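Local coordinates for oxaloacetate acetyl hydrolase (Cryphonectria parasitica, PDB 3LYE), which belongs to the phosphoenolpyruvate phosphomutase family, whose members are enzymes built on the TIM-barrel fold of parallel strands wrapped in helices, at residues Y177-I181 with A208-L213. Numbering follows the deposited sequence.
Sequences YEECI and AAVAAL
The phenolic oxygen of Tyr177 sits over the face of the peptide that joins Ala208 to Ala209, with OH only 3.1 Å from Ala208 C. Its closeness to Ala208 O and Ala209 N is not hydrogen bonding, since the angles are poor at both; Ala208 O instead receives Ala212 N at 2.9 Å within its own helix. This is a compact example of how neighbouring outer helices of a TIM barrel pack side by side. Helix 177-189 leads into strand 194-197 and helix 203-213 follows it, and here their short segments are inclined at -40°, with axes 11.2 Å apart. Alanines on the second helix present a low surface, onto which two longer side chains reach across. Tyr177 does so because its ring extends anti to the backbone N (chi1 179°), carrying CE2 to 4.1 Å from Ala209 CB and the hydroxyl to 3.5 Å from Ala208 CB. One turn later, Ile181 lies against one face of this ring, its CG1 3.7 Å above the plane and displaced toward the rim. With chi1 at -63°, the same branch is directed away from its own carbonyl carbon and delivers CD1 to the neighbouring helix. On the strand side, Leu197 of strand 194-197 touches both Ile181 and Ala209. Further along helix 177-189, Leu184 packs on Leu213, and Arg185 NH1 hydrogen-bonds to Ala212 O near the end of helix 203-213, adding a polar link between the two helices. Ile181 meets the other segment through one methyl, CD1, 4.2 Å from Ala212 CB and 4.0 Å from Leu213 CD1.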
loop_
_atom_site.group_PDB
_atom_site.type_symbol
_atom_site.label_atom_id
_atom_site.label_comp_id
_atom_site.label_asym_id
_atom_site.label_seq_id
_atom_site.Cartn_x
_atom_site.Cartn_y
_atom_site.Cartn_z
ATOM N N TYR A 177 2.998 -20.759 35.033
ATOM C CA TYR A 177 4.219 -20.013 35.241
ATOM C C TYR A 177 5.500 -20.755 34.890
ATOM O O TYR A 177 6.306 -20.233 34.130
ATOM C CB TYR A 177 4.220 -19.491 36.662
ATOM C CG TYR A 177 5.427 -18.708 37.059
ATOM C CD1 TYR A 177 6.469 -19.317 37.696
ATOM C CD2 TYR A 177 5.524 -17.354 36.797
ATOM C CE1 TYR A 177 7.566 -18.621 38.083
ATOM C CE2 TYR A 177 6.627 -16.632 37.188
ATOM C CZ TYR A 177 7.660 -17.285 37.819
ATOM O OH TYR A 177 8.788 -16.623 38.226
ATOM N N GLU A 178 5.680 -21.966 35.400
ATOM C CA GLU A 178 6.887 -22.738 35.112
ATOM C C GLU A 178 7.133 -22.872 33.625
ATOM O O GLU A 178 8.258 -22.712 33.181
ATOM C CB GLU A 178 6.813 -24.146 35.731
ATOM C CG GLU A 178 7.203 -24.256 37.182
ATOM C CD GLU A 178 7.241 -25.716 37.644
ATOM O OE1 GLU A 178 7.996 -26.527 37.039
ATOM O OE2 GLU A 178 6.510 -26.049 38.609
ATOM N N GLU A 179 6.092 -23.204 32.865
ATOM C CA GLU A 179 6.203 -23.358 31.419
ATOM C C GLU A 179 6.678 -22.044 30.794
ATOM O O GLU A 179 7.522 -22.063 29.910
ATOM C CB GLU A 179 4.868 -23.771 30.816
ATOM C CG GLU A 179 4.850 -23.906 29.309
ATOM C CD GLU A 179 5.818 -24.941 28.791
ATOM O OE1 GLU A 179 6.257 -24.852 27.632
ATOM O OE2 GLU A 179 6.133 -25.870 29.542
ATOM N N CYS A 180 6.161 -20.914 31.278
ATOM C CA CYS A 180 6.561 -19.617 30.741
ATOM C C CYS A 180 8.034 -19.400 30.948
ATOM O O CYS A 180 8.731 -18.984 30.031
ATOM C CB CYS A 180 5.814 -18.472 31.421
ATOM S SG CYS A 180 4.106 -18.336 30.920
ATOM N N ILE A 181 8.514 -19.683 32.153
ATOM C CA ILE A 181 9.919 -19.512 32.484
ATOM C C ILE A 181 10.800 -20.414 31.613
ATOM O O ILE A 181 11.835 -19.977 31.090
ATOM C CB ILE A 181 10.170 -19.800 33.991
ATOM C CG1 ILE A 181 9.407 -18.793 34.872
ATOM C CG2 ILE A 181 11.632 -19.708 34.320
ATOM C CD1 ILE A 181 9.632 -17.313 34.501
ATOM N N ALA A 208 8.904 -12.162 40.516
ATOM C CA ALA A 208 9.502 -13.489 40.517
ATOM C C ALA A 208 10.004 -13.869 39.143
ATOM O O ALA A 208 11.039 -14.528 39.027
ATOM C CB ALA A 208 8.507 -14.515 41.014
ATOM N N ALA A 209 9.286 -13.482 38.100
ATOM C CA ALA A 209 9.734 -13.821 36.754
ATOM C C ALA A 209 11.054 -13.093 36.498
ATOM O O ALA A 209 11.984 -13.646 35.908
ATOM C CB ALA A 209 8.705 -13.414 35.723
ATOM N N VAL A 210 11.130 -11.840 36.936
ATOM C CA VAL A 210 12.349 -11.070 36.746
ATOM C C VAL A 210 13.519 -11.786 37.449
ATOM O O VAL A 210 14.609 -11.932 36.890
ATOM C CB VAL A 210 12.223 -9.640 37.292
ATOM C CG1 VAL A 210 13.594 -8.985 37.279
ATOM C CG2 VAL A 210 11.217 -8.815 36.476
ATOM N N ALA A 211 13.295 -12.221 38.682
ATOM C CA ALA A 211 14.348 -12.909 39.415
ATOM C C ALA A 211 14.722 -14.278 38.814
ATOM O O ALA A 211 15.885 -14.712 38.861
ATOM C CB ALA A 211 13.932 -13.087 40.867
ATOM N N ALA A 212 13.750 -14.960 38.224
ATOM C CA ALA A 212 14.008 -16.273 37.651
ATOM C C ALA A 212 14.860 -16.206 36.413
ATOM O O ALA A 212 15.601 -17.156 36.110
ATOM C CB ALA A 212 12.710 -16.937 37.300
ATOM N N LEU A 213 14.726 -15.115 35.667
ATOM C CA LEU A 213 15.496 -14.948 34.434
ATOM C C LEU A 213 16.719 -14.042 34.575
ATOM O O LEU A 213 17.534 -13.971 33.666
ATOM C CB LEU A 213 14.566 -14.451 33.310
ATOM C CG LEU A 213 13.741 -15.679 32.917
ATOM C CD1 LEU A 213 12.378 -15.337 32.434
ATOM C CD2 LEU A 213 14.527 -16.522 31.910
#